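Local coordinates for thiamine-binding periplasmic protein (Escherichia coli, PDB 2QRY) that binds thiamine, thiamine phosphate and thiamine diphosphate with high affinity in the periplasm and serves the ThiBPQ ABC transporter in thiamine import, at residues I157-R162 against K198-A203; F130-N135 against S212-S217; L170-Q175 against Q318-E323; L85-L90 against Y244-V249. All blocks are in the same frame, centred on the assembly; numbering follows the deposited sequence.

Contact 1 (I157-R162 against K198-A203); sequences IYQDPR and KGWSEA. With TPS (thiamin phosphate), chain E.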
# COMPACT_ATOMS: atom_id res chain seq x y z
N ILE A 157 5.98 -13.85 -7.63
CA ILE A 157 5.29 -13.97 -6.35
C ILE A 157 4.52 -12.67 -6.13
O ILE A 157 5.03 -11.58 -6.39
CB ILE A 157 6.28 -14.20 -5.18
CG1 ILE A 157 6.81 -15.64 -5.22
CG2 ILE A 157 5.59 -13.96 -3.84
CD1 ILE A 157 7.84 -15.96 -4.16
N TYR A 158 3.28 -12.77 -5.66
CA TYR A 158 2.50 -11.56 -5.39
C TYR A 158 1.54 -11.80 -4.23
O TYR A 158 1.51 -12.90 -3.68
CB TYR A 158 1.75 -11.10 -6.65
CG TYR A 158 0.71 -12.06 -7.17
CD1 TYR A 158 -0.61 -11.99 -6.72
CD2 TYR A 158 1.04 -13.05 -8.09
CE1 TYR A 158 -1.57 -12.89 -7.19
CE2 TYR A 158 0.09 -13.95 -8.56
CZ TYR A 158 -1.21 -13.86 -8.10
OH TYR A 158 -2.15 -14.76 -8.55
N GLN A 159 0.77 -10.79 -3.86
CA GLN A 159 -0.15 -10.91 -2.73
C GLN A 159 -1.61 -11.13 -3.07
O GLN A 159 -2.08 -10.79 -4.16
CB GLN A 159 -0.05 -9.67 -1.82
CG GLN A 159 1.37 -9.27 -1.45
CD GLN A 159 2.10 -8.63 -2.60
OE1 GLN A 159 1.53 -7.85 -3.35
NE2 GLN A 159 3.38 -8.94 -2.75
N ASP A 160 -2.33 -11.68 -2.10
CA ASP A 160 -3.75 -11.97 -2.21
C ASP A 160 -4.54 -10.66 -2.20
O ASP A 160 -4.47 -9.89 -1.25
CB ASP A 160 -4.18 -12.84 -1.03
CG ASP A 160 -5.59 -13.38 -1.19
OD1 ASP A 160 -6.45 -12.65 -1.73
OD2 ASP A 160 -5.83 -14.53 -0.76
N PRO A 161 -5.31 -10.40 -3.27
CA PRO A 161 -6.10 -9.17 -3.36
C PRO A 161 -7.20 -9.03 -2.30
O PRO A 161 -7.71 -7.93 -2.07
CB PRO A 161 -6.66 -9.22 -4.79
CG PRO A 161 -6.71 -10.69 -5.09
CD PRO A 161 -5.40 -11.18 -4.52
N ARG A 162 -7.55 -10.14 -1.66
CA ARG A 162 -8.57 -10.13 -0.63
C ARG A 162 -8.01 -9.66 0.72
O ARG A 162 -8.76 -9.27 1.61
CB ARG A 162 -9.16 -11.54 -0.48
CG ARG A 162 -9.85 -12.06 -1.73
CD ARG A 162 -10.13 -13.57 -1.66
NE ARG A 162 -8.89 -14.34 -1.60
CZ ARG A 162 -8.81 -15.66 -1.76
NH1 ARG A 162 -9.91 -16.37 -1.99
NH2 ARG A 162 -7.63 -16.27 -1.68
N LYS A 198 -0.59 -13.66 1.85
CA LYS A 198 -1.63 -12.77 2.32
C LYS A 198 -1.12 -11.34 2.45
O LYS A 198 -1.86 -10.38 2.25
CB LYS A 198 -2.15 -13.23 3.69
CG LYS A 198 -3.10 -14.42 3.64
CD LYS A 198 -3.59 -14.76 5.04
CE LYS A 198 -4.84 -15.61 4.97
NZ LYS A 198 -4.63 -16.76 4.05
N GLY A 199 0.16 -11.22 2.81
CA GLY A 199 0.75 -9.91 2.98
C GLY A 199 2.04 -9.72 2.21
O GLY A 199 2.70 -10.68 1.82
N TRP A 200 2.39 -8.46 2.02
CA TRP A 200 3.59 -8.06 1.30
C TRP A 200 4.88 -8.55 1.97
O TRP A 200 5.76 -9.08 1.31
CB TRP A 200 3.61 -6.53 1.17
CG TRP A 200 4.91 -5.98 0.69
CD1 TRP A 200 5.30 -5.80 -0.60
CD2 TRP A 200 6.02 -5.59 1.51
NE1 TRP A 200 6.59 -5.31 -0.65
CE2 TRP A 200 7.05 -5.17 0.64
CE3 TRP A 200 6.24 -5.54 2.89
CZ2 TRP A 200 8.29 -4.71 1.10
CZ3 TRP A 200 7.48 -5.08 3.36
CH2 TRP A 200 8.49 -4.67 2.47
N SER A 201 4.98 -8.37 3.28
CA SER A 201 6.18 -8.78 4.00
C SER A 201 6.69 -10.17 3.64
O SER A 201 7.86 -10.34 3.29
CB SER A 201 5.94 -8.70 5.51
OG SER A 201 5.87 -7.35 5.91
N GLU A 202 5.83 -11.18 3.74
CA GLU A 202 6.24 -12.55 3.42
C GLU A 202 6.65 -12.67 1.96
O GLU A 202 7.64 -13.34 1.64
CB GLU A 202 5.11 -13.53 3.71
CG GLU A 202 5.45 -14.96 3.29
CD GLU A 202 4.35 -15.94 3.62
OE1 GLU A 202 3.21 -15.52 3.89
OE2 GLU A 202 4.64 -17.15 3.59
N ALA A 203 5.88 -12.04 1.08
CA ALA A 203 6.15 -12.05 -0.35
C ALA A 203 7.56 -11.53 -0.65
O ALA A 203 8.34 -12.19 -1.34
CB ALA A 203 5.13 -11.20 -1.08
CM2 TPS E . 11.46 -2.36 0.72
N3 TPS E . 5.07 -1.08 1.54
C2 TPS E . 5.39 -2.35 1.67
S1 TPS E . 3.88 -3.14 1.95
C5 TPS E . 2.84 -1.71 1.87
C4 TPS E . 3.76 -0.70 1.64
CM4 TPS E . 3.31 0.75 1.49
C6 TPS E . 1.35 -1.74 2.03
C7 TPS E . 1.13 -3.21 2.37
O7 TPS E . -0.23 -3.58 2.53
N1A TPS E . 9.37 -1.45 -0.20
C2A TPS E . 10.08 -1.76 0.89
N3A TPS E . 9.60 -1.55 2.11
C4A TPS E . 8.37 -1.02 2.30
N4A TPS E . 7.89 -0.81 3.58
C5A TPS E . 7.58 -0.67 1.16
C6A TPS E . 8.14 -0.92 -0.11
C7A TPS E . 6.16 -0.06 1.27
P1 TPS E . -0.24 -5.15 2.89
O1 TPS E . 0.52 -5.94 1.79
O2 TPS E . -1.72 -5.69 3.07
O3 TPS E . 0.50 -5.35 4.23
O HOH W 1 -4.42 -16.20 0.92

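Contact 2 (F130-N135 against S212-S217); sequences FVYDKN and SDLVLS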
# COMPACT_ATOMS: atom_id res chain seq x y z
N PHE A 130 6.80 -4.52 -10.26
CA PHE A 130 7.49 -5.76 -9.99
C PHE A 130 8.97 -5.49 -9.80
O PHE A 130 9.61 -4.86 -10.64
CB PHE A 130 7.29 -6.76 -11.14
CG PHE A 130 5.93 -7.39 -11.15
CD1 PHE A 130 4.88 -6.82 -11.85
CD2 PHE A 130 5.70 -8.57 -10.46
CE1 PHE A 130 3.62 -7.41 -11.87
CE2 PHE A 130 4.44 -9.17 -10.47
CZ PHE A 130 3.40 -8.59 -11.18
N VAL A 131 9.49 -5.94 -8.67
CA VAL A 131 10.91 -5.76 -8.36
C VAL A 131 11.69 -7.03 -8.68
O VAL A 131 11.18 -8.14 -8.52
CB VAL A 131 11.10 -5.44 -6.87
CG1 VAL A 131 12.58 -5.53 -6.50
CG2 VAL A 131 10.57 -4.04 -6.57
N TYR A 132 12.92 -6.85 -9.15
CA TYR A 132 13.80 -7.97 -9.49
C TYR A 132 15.25 -7.64 -9.14
O TYR A 132 15.57 -6.51 -8.78
CB TYR A 132 13.71 -8.32 -10.98
CG TYR A 132 14.18 -7.22 -11.90
CD1 TYR A 132 13.35 -6.14 -12.21
CD2 TYR A 132 15.47 -7.24 -12.43
CE1 TYR A 132 13.81 -5.09 -13.03
CE2 TYR A 132 15.94 -6.19 -13.25
CZ TYR A 132 15.10 -5.13 -13.54
OH TYR A 132 15.54 -4.12 -14.34
N ASP A 133 16.12 -8.64 -9.28
CA ASP A 133 17.54 -8.49 -8.99
C ASP A 133 18.28 -8.41 -10.33
O ASP A 133 18.38 -9.41 -11.05
CB ASP A 133 18.04 -9.71 -8.21
CG ASP A 133 19.46 -9.53 -7.68
OD1 ASP A 133 20.29 -8.89 -8.37
OD2 ASP A 133 19.74 -10.05 -6.58
N LYS A 134 18.80 -7.24 -10.67
CA LYS A 134 19.51 -7.07 -11.94
C LYS A 134 20.70 -8.00 -12.08
O LYS A 134 21.15 -8.28 -13.19
CB LYS A 134 19.97 -5.62 -12.11
CG LYS A 134 18.84 -4.64 -12.32
CD LYS A 134 19.35 -3.21 -12.38
CE LYS A 134 19.96 -2.79 -11.06
NZ LYS A 134 20.46 -1.39 -11.09
N ASN A 135 21.23 -8.48 -10.95
CA ASN A 135 22.36 -9.40 -11.00
C ASN A 135 21.88 -10.80 -11.35
O ASN A 135 22.67 -11.64 -11.79
CB ASN A 135 23.10 -9.47 -9.65
CG ASN A 135 23.81 -8.18 -9.30
OD1 ASN A 135 24.30 -7.47 -10.18
ND2 ASN A 135 23.90 -7.89 -8.01
N SER A 212 11.91 -16.36 -6.11
CA SER A 212 11.29 -15.89 -7.35
C SER A 212 12.16 -14.84 -8.04
O SER A 212 13.01 -14.21 -7.41
CB SER A 212 9.88 -15.33 -7.09
OG SER A 212 9.91 -14.07 -6.44
N ASP A 213 11.96 -14.68 -9.34
CA ASP A 213 12.71 -13.71 -10.13
C ASP A 213 12.10 -12.33 -9.96
O ASP A 213 12.79 -11.32 -10.07
CB ASP A 213 12.68 -14.10 -11.61
CG ASP A 213 13.34 -15.45 -11.88
OD1 ASP A 213 14.53 -15.59 -11.55
OD2 ASP A 213 12.67 -16.35 -12.42
N LEU A 214 10.80 -12.30 -9.69
CA LEU A 214 10.08 -11.04 -9.50
C LEU A 214 9.02 -11.14 -8.40
O LEU A 214 8.51 -12.23 -8.13
CB LEU A 214 9.39 -10.65 -10.81
CG LEU A 214 10.24 -10.48 -12.07
CD1 LEU A 214 9.62 -11.25 -13.22
CD2 LEU A 214 10.37 -9.01 -12.40
N VAL A 215 8.73 -10.00 -7.78
CA VAL A 215 7.69 -9.88 -6.74
C VAL A 215 6.96 -8.57 -6.91
O VAL A 215 7.59 -7.54 -7.19
CB VAL A 215 8.23 -9.84 -5.30
CG1 VAL A 215 8.31 -11.23 -4.72
CG2 VAL A 215 9.57 -9.11 -5.25
N LEU A 216 5.65 -8.59 -6.72
CA LEU A 216 4.90 -7.35 -6.82
C LEU A 216 5.24 -6.50 -5.60
O LEU A 216 5.08 -6.95 -4.47
CB LEU A 216 3.40 -7.59 -6.84
CG LEU A 216 2.76 -6.22 -7.06
CD1 LEU A 216 1.94 -6.26 -8.32
CD2 LEU A 216 1.95 -5.80 -5.85
N SER A 217 5.73 -5.29 -5.84
CA SER A 217 6.09 -4.38 -4.75
C SER A 217 5.87 -2.93 -5.19
O SER A 217 4.84 -2.61 -5.78
CB SER A 217 7.54 -4.61 -4.33
OG SER A 217 7.80 -4.04 -3.05
O HOH W 2 15.52 -11.31 -9.71

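Contact 3 (L170-Q175 against Q318-E323); sequences LLLWMQ and QAWISE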
# COMPACT_ATOMS: atom_id res chain seq x y z
N LEU A 170 -2.39 -5.08 -7.82
CA LEU A 170 -2.08 -5.90 -8.98
C LEU A 170 -3.36 -6.37 -9.67
O LEU A 170 -3.42 -6.44 -10.89
CB LEU A 170 -1.24 -7.11 -8.59
CG LEU A 170 -0.92 -8.06 -9.75
CD1 LEU A 170 -0.22 -7.30 -10.86
CD2 LEU A 170 -0.04 -9.20 -9.25
N LEU A 171 -4.38 -6.71 -8.89
CA LEU A 171 -5.65 -7.16 -9.46
C LEU A 171 -6.22 -6.06 -10.35
O LEU A 171 -6.65 -6.33 -11.48
CB LEU A 171 -6.67 -7.50 -8.37
CG LEU A 171 -8.07 -7.88 -8.91
CD1 LEU A 171 -8.14 -9.38 -9.16
CD2 LEU A 171 -9.14 -7.47 -7.90
N LEU A 172 -6.22 -4.82 -9.86
CA LEU A 172 -6.78 -3.71 -10.63
C LEU A 172 -5.88 -3.31 -11.79
O LEU A 172 -6.36 -2.91 -12.85
CB LEU A 172 -7.03 -2.52 -9.70
CG LEU A 172 -7.90 -2.89 -8.49
CD1 LEU A 172 -7.91 -1.76 -7.48
CD2 LEU A 172 -9.31 -3.25 -8.95
N TRP A 173 -4.57 -3.45 -11.59
CA TRP A 173 -3.60 -3.12 -12.62
C TRP A 173 -3.83 -4.03 -13.81
O TRP A 173 -3.86 -3.58 -14.96
CB TRP A 173 -2.19 -3.32 -12.06
CG TRP A 173 -1.11 -2.83 -12.96
CD1 TRP A 173 -1.22 -1.97 -14.02
CD2 TRP A 173 0.30 -3.08 -12.80
NE1 TRP A 173 0.03 -1.67 -14.52
CE2 TRP A 173 0.97 -2.34 -13.79
CE3 TRP A 173 1.05 -3.87 -11.91
CZ2 TRP A 173 2.37 -2.35 -13.92
CZ3 TRP A 173 2.43 -3.88 -12.04
CH2 TRP A 173 3.08 -3.13 -13.03
N MSE A 174 -3.99 -5.32 -13.55
CA MSE A 174 -4.25 -6.29 -14.60
C MSE A 174 -5.58 -5.97 -15.29
O MSE A 174 -5.71 -6.11 -16.51
CB MSE A 174 -4.31 -7.70 -14.01
CG MSE A 174 -2.97 -8.29 -13.59
SE MSE A 174 -2.00 -9.02 -15.10
CE MSE A 174 -2.89 -10.74 -15.23
N GLN A 175 -6.57 -5.56 -14.50
CA GLN A 175 -7.89 -5.23 -15.04
C GLN A 175 -7.80 -4.05 -16.02
O GLN A 175 -8.45 -4.04 -17.06
CB GLN A 175 -8.85 -4.88 -13.89
CG GLN A 175 -10.28 -4.71 -14.34
CD GLN A 175 -10.89 -6.00 -14.84
OE1 GLN A 175 -11.78 -5.98 -15.67
NE2 GLN A 175 -10.42 -7.13 -14.31
N GLN A 318 -15.48 -7.60 -6.10
CA GLN A 318 -15.87 -8.96 -5.74
C GLN A 318 -15.90 -9.88 -6.96
O GLN A 318 -15.44 -11.01 -6.89
CB GLN A 318 -17.23 -8.97 -5.04
CG GLN A 318 -17.29 -8.07 -3.80
CD GLN A 318 -16.28 -8.45 -2.72
OE1 GLN A 318 -16.08 -7.70 -1.76
NE2 GLN A 318 -15.65 -9.61 -2.86
N ALA A 319 -16.43 -9.38 -8.07
CA ALA A 319 -16.48 -10.20 -9.27
C ALA A 319 -15.08 -10.39 -9.87
O ALA A 319 -14.76 -11.47 -10.37
CB ALA A 319 -17.41 -9.56 -10.30
N TRP A 320 -14.24 -9.35 -9.81
CA TRP A 320 -12.89 -9.45 -10.36
C TRP A 320 -12.03 -10.39 -9.53
O TRP A 320 -11.19 -11.12 -10.08
CB TRP A 320 -12.22 -8.07 -10.44
CG TRP A 320 -12.83 -7.21 -11.49
CD1 TRP A 320 -13.53 -7.62 -12.59
CD2 TRP A 320 -12.76 -5.78 -11.58
NE1 TRP A 320 -13.90 -6.54 -13.35
CE2 TRP A 320 -13.44 -5.40 -12.76
CE3 TRP A 320 -12.18 -4.78 -10.78
CZ2 TRP A 320 -13.56 -4.06 -13.16
CZ3 TRP A 320 -12.30 -3.46 -11.18
CH2 TRP A 320 -12.99 -3.11 -12.36
N ILE A 321 -12.23 -10.38 -8.22
CA ILE A 321 -11.49 -11.27 -7.34
C ILE A 321 -11.95 -12.71 -7.56
O ILE A 321 -11.14 -13.64 -7.58
CB ILE A 321 -11.69 -10.86 -5.87
CG1 ILE A 321 -10.78 -9.65 -5.57
CG2 ILE A 321 -11.39 -12.03 -4.95
CD1 ILE A 321 -11.00 -9.02 -4.22
N SER A 322 -13.26 -12.89 -7.74
CA SER A 322 -13.83 -14.20 -7.96
C SER A 322 -13.25 -14.83 -9.22
O SER A 322 -12.92 -16.01 -9.26
CB SER A 322 -15.35 -14.09 -8.08
OG SER A 322 -15.93 -15.37 -8.28
N GLU A 323 -13.11 -14.02 -10.27
CA GLU A 323 -12.56 -14.49 -11.52
C GLU A 323 -11.08 -14.82 -11.33
O GLU A 323 -10.60 -15.85 -11.79
CB GLU A 323 -12.73 -13.42 -12.60
CG GLU A 323 -14.20 -13.19 -12.93
CD GLU A 323 -14.44 -11.93 -13.74
OE1 GLU A 323 -13.81 -11.77 -14.81
OE2 GLU A 323 -15.27 -11.09 -13.29

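Contact 4 (L85-L90 against Y244-V249); sequences LDNNLL and YLQVEV. With TPS (thiamin phosphate), chain E.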
# COMPACT_ATOMS: atom_id res chain seq x y z
N LEU A 85 -5.31 1.86 5.00
CA LEU A 85 -6.27 1.51 3.96
C LEU A 85 -5.74 2.34 2.80
O LEU A 85 -4.73 3.00 2.95
CB LEU A 85 -7.68 1.98 4.32
CG LEU A 85 -8.36 1.38 5.54
CD1 LEU A 85 -9.75 1.98 5.68
CD2 LEU A 85 -8.44 -0.13 5.40
N ASP A 86 -6.39 2.30 1.65
CA ASP A 86 -5.90 3.13 0.55
C ASP A 86 -7.02 3.60 -0.37
O ASP A 86 -8.19 3.31 -0.15
CB ASP A 86 -4.78 2.44 -0.24
CG ASP A 86 -5.28 1.35 -1.17
OD1 ASP A 86 -6.51 1.19 -1.33
OD2 ASP A 86 -4.42 0.65 -1.76
N ASN A 87 -6.63 4.35 -1.39
CA ASN A 87 -7.56 4.92 -2.35
C ASN A 87 -8.56 3.94 -2.97
O ASN A 87 -9.68 4.33 -3.30
CB ASN A 87 -6.78 5.63 -3.46
CG ASN A 87 -5.85 4.69 -4.20
OD1 ASN A 87 -5.03 4.01 -3.59
ND2 ASN A 87 -5.96 4.66 -5.52
N ASN A 88 -8.17 2.68 -3.12
CA ASN A 88 -9.05 1.69 -3.71
C ASN A 88 -10.13 1.16 -2.77
O ASN A 88 -11.06 0.49 -3.20
CB ASN A 88 -8.24 0.50 -4.24
CG ASN A 88 -7.26 0.90 -5.32
OD1 ASN A 88 -7.61 1.59 -6.27
ND2 ASN A 88 -6.02 0.45 -5.18
N LEU A 89 -10.01 1.47 -1.48
CA LEU A 89 -10.98 0.97 -0.51
C LEU A 89 -11.89 2.05 0.06
O LEU A 89 -12.75 1.75 0.88
CB LEU A 89 -10.26 0.28 0.64
CG LEU A 89 -9.39 -0.94 0.34
CD1 LEU A 89 -8.54 -1.26 1.57
CD2 LEU A 89 -10.27 -2.13 -0.04
N LEU A 90 -11.69 3.30 -0.36
CA LEU A 90 -12.48 4.43 0.15
C LEU A 90 -14.00 4.23 0.15
O LEU A 90 -14.65 4.37 1.18
CB LEU A 90 -12.16 5.71 -0.61
CG LEU A 90 -10.72 6.23 -0.57
CD1 LEU A 90 -10.66 7.56 -1.33
CD2 LEU A 90 -10.28 6.42 0.87
N TYR A 244 -0.21 1.58 -11.61
CA TYR A 244 -1.36 1.91 -10.78
C TYR A 244 -0.94 2.68 -9.54
O TYR A 244 0.02 2.33 -8.86
CB TYR A 244 -2.10 0.63 -10.38
CG TYR A 244 -3.53 0.87 -9.96
CD1 TYR A 244 -3.82 1.48 -8.74
CD2 TYR A 244 -4.60 0.53 -10.80
CE1 TYR A 244 -5.15 1.74 -8.35
CE2 TYR A 244 -5.92 0.78 -10.42
CZ TYR A 244 -6.19 1.39 -9.20
OH TYR A 244 -7.48 1.63 -8.82
N LEU A 245 -1.69 3.74 -9.25
CA LEU A 245 -1.39 4.60 -8.12
C LEU A 245 -2.05 4.20 -6.82
O LEU A 245 -3.24 3.85 -6.79
CB LEU A 245 -1.79 6.05 -8.44
CG LEU A 245 -1.82 7.04 -7.27
CD1 LEU A 245 -0.40 7.35 -6.79
CD2 LEU A 245 -2.50 8.33 -7.74
N GLN A 246 -1.29 4.27 -5.74
CA GLN A 246 -1.81 3.98 -4.42
C GLN A 246 -1.59 5.17 -3.50
O GLN A 246 -0.49 5.73 -3.45
CB GLN A 246 -1.15 2.75 -3.78
CG GLN A 246 -1.72 2.47 -2.39
CD GLN A 246 -0.95 1.42 -1.60
OE1 GLN A 246 0.25 1.57 -1.35
NE2 GLN A 246 -1.64 0.36 -1.18
N VAL A 247 -2.64 5.56 -2.80
CA VAL A 247 -2.56 6.64 -1.84
C VAL A 247 -3.08 6.00 -0.57
O VAL A 247 -4.26 5.68 -0.47
CB VAL A 247 -3.48 7.83 -2.21
CG1 VAL A 247 -3.42 8.88 -1.11
CG2 VAL A 247 -3.07 8.43 -3.54
N GLU A 248 -2.19 5.78 0.39
CA GLU A 248 -2.61 5.17 1.65
C GLU A 248 -3.28 6.23 2.50
O GLU A 248 -2.92 7.40 2.45
CB GLU A 248 -1.40 4.59 2.39
CG GLU A 248 -0.58 3.63 1.55
CD GLU A 248 0.35 2.79 2.39
OE1 GLU A 248 -0.06 1.68 2.81
OE2 GLU A 248 1.48 3.25 2.65
N VAL A 249 -4.26 5.81 3.29
CA VAL A 249 -5.00 6.75 4.12
C VAL A 249 -5.27 6.24 5.52
O VAL A 249 -5.05 5.07 5.84
CB VAL A 249 -6.36 7.07 3.47
CG1 VAL A 249 -6.16 7.59 2.06
CG2 VAL A 249 -7.22 5.83 3.45
CM2 TPS E . 11.46 -2.36 0.72
N3 TPS E . 5.07 -1.08 1.54
C2 TPS E . 5.39 -2.35 1.67
S1 TPS E . 3.88 -3.14 1.95
C5 TPS E . 2.84 -1.71 1.87
C4 TPS E . 3.76 -0.70 1.64
CM4 TPS E . 3.31 0.75 1.49
C6 TPS E . 1.35 -1.74 2.03
C7 TPS E . 1.13 -3.21 2.37
O7 TPS E . -0.23 -3.58 2.53
N1A TPS E . 9.37 -1.45 -0.20
C2A TPS E . 10.08 -1.76 0.89
N3A TPS E . 9.60 -1.55 2.11
C4A TPS E . 8.37 -1.02 2.30
N4A TPS E . 7.89 -0.81 3.58
C5A TPS E . 7.58 -0.67 1.16
C6A TPS E . 8.14 -0.92 -0.11
C7A TPS E . 6.16 -0.06 1.27
P1 TPS E . -0.24 -5.15 2.89
O1 TPS E . 0.52 -5.94 1.79
O2 TPS E . -1.72 -5.69 3.07
O3 TPS E . 0.50 -5.35 4.23

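Contact 1 (I157-R162 against K198-A203)
In the thiamin phosphate pocket of this bacterial solute-binding protein, Gln-159 at the end of strand 156-159 lies against Gly-199 and Trp-200, where helix 200-208 begins. Gly-199 is the N-cap residue, and the first N-H of the helix, on Trp-200 N, donates to phosphate oxygen O1 of the ligand at 3.1 Å; the helix start would probably favour the negative charge there. A first torsion of 169°, which turns CG away from the backbone N, lets the Trp-200 indole lay one face on the thiazolium, whose C2 sits 3.3 Å above the ring plane and over its centre. A broad, electron-rich ring suits a cationic heterocycle. Gln-159 bends at chi2 (74°), packing CG 3.7 Å from Trp-200 N and bringing NE2 within 3.3 Å of Ala-203 CB. That amide nitrogen is hydrogen-bonded to the Leu-216 carbonyl. Small Ala-203 allows this close approach, and its CB also meets Ile-157 CG2. Farther along, Asp-160 forms an Asx turn with Arg-162 N and is gripped side-on by the guanidinium NE and NH2 of Arg-162. A water then joins Asp-160 OD2 (2.8 Å) to Lys-198 NZ (3.2 Å).

Contact 2 (F130-N135 against S212-S217)
An antiparallel ladder joins strand 121-133 to strand 214-218, with Val-131 and Val-215 as its hydrogen-bonded pair. Val-131 N gives a nearly straight bond (165°) to Val-215 O at 2.9 Å, and Val-215 N returns one to Val-131 O at 3.2 Å. Beta-branched valines suit this extended backbone and put compact apolar groups on one face, where Val-131 CG2 also reaches Ser-217 CB at 3.8 Å. The other face belongs to Phe-130, Tyr-132, Leu-214 and Leu-216. With CG opposite the backbone N (chi1 -176°), Leu-216 carries CD1 over the Phe-130 ring, 4.3 Å from its centroid, as a CH-pi contact displaced toward the rim. Leu-214 CD2 lies between the two aromatic residues, 4.0 Å from Phe-130 CB and 3.7 Å from Tyr-132 CB; leucine is long enough to set this one methyl against both. Toward the end of the ladder the strands part, and a water takes the N-H of Asp-133 and donates to Asp-213 O in place of a direct bond. Ser-217 OG bonds to Ser-221 OG and Trp-200 NE1, linking the ladder to thiamine-binding residues. Tyr-204 and Phe-207 of helix 200-208 pack on the valine face, Leu-170 of helix 165-178 packs on Phe-130 and Leu-216, and strand 156-159 runs parallel to strand 214-218 as its neighbour in the sheet.

Contact 3 (L170-Q175 against Q318-E323)
Gln-175 lays its side-chain amide flat on one face of the Trp-320 indole, the two planes only 15° apart. Its CD stands 3.3 Å above the ring plane, offset toward the rim, while CG lies over the six-membered ring, 3.5 Å from that ring's centroid, in a CH-pi contact. The side chain leaves the helix with CG turned away from the backbone N and then bends at chi2 (67°), which brings the amide down onto the indole. Although Gln-175 OE1 comes 3.2 Å from Trp-320 NE1, the stacked arrangement gives a poor angle, and the pair is no hydrogen bond. Glutamine suits this partly exposed place because its methylene groups and its flat amide can both lie on an aromatic surface.

Leu-172 meets the same indole differently. Its CD2 comes in at the ring edge, near the plane, 3.7 Å from Trp-320 CZ3, so the tryptophan is met on a face and an edge by two residues of one helix. Leu-171 crosses Ile-321 at about a right angle, its CD2 touching Ile-321 CG1 at 3.6 Å, while its other branch, CD1, rests 3.6 Å from Trp-320 O. The short helical axes are nearly perpendicular (91°) and 10.7 Å apart, a gap that the large indole and the leucines span.

Around this crossing, the Phe-308 ring meets that of Trp-320 with the two planes inclined, and Trp-324 of helix 310-328 touches Leu-171. Elsewhere on helix 165-178, selenomethionine Met-174 packs on helices 144-149 and 182-190.

Contact 4 (L85-L90 against Y244-V249)
Tyr-244 OH is held by two partners: it donates to Asn-88 OD1 at 2.6 Å and is hydrogen-bonded to the backbone N of Phe-308. Asn-88 OD1 meets the tyrosine at the ring edge, near its plane. Asn-87 bonds the partner strand with both backbone and side chain. Its backbone N donates to Val-247 O (2.9 Å), its OD1 receives Val-247 N (3.0 Å) from above the carbonyl plane, and its ND2 donates to Leu-245 O (3.1 Å). Asparagine suits this place because a short side chain supplies both an acceptor and a donor. A chi1 of 60° sets CG between the backbone N and the carbonyl carbon, facing the partner strand. Asp-86 divides its carboxylate: OD1 takes Asn-88 N in an Asx turn, and the anti lone pair of OD2 receives Gln-246 NE2 at 2.9 Å, nearly straight (164°). Gln-246 OE1 bonds to Tyr-218 OH, a thiamine-site residue. Glu-248 brings OE2 within 3.3 Å of ligand methyl CM4, while its OE1 bonds to Tyr-30 OH. The two N-H donors probably favour a charged Asp-86. Glu-248 OE2 lies close to Asp-124 OD1: the two may share a proton, or the cationic thiazolium may ease their repulsion.

From the N terminus, residues 85-90 come first and wait until 244-249 to close contact 4, the widest of the four loops. Inside that span, 130-135 meets 212-217 in contact 2, and inside that again 157-162 meets 198-203 in contact 1. Contact 3 breaks this nesting: 170-175 starts within the innermost loop, but its partner 318-323 lies near the C terminus, so it crosses the other three. Contacts 1, 2 and 4 all reach one sheet; contact 1 reaches the ligand from the start of helix 200-208 and contact 4 from strand 243-252. Contact 3 brings the C-terminal helix against helix 165-178, whose Leu-170, Leu-171, Leu-172 and Trp-173 touch residues of the other contacts.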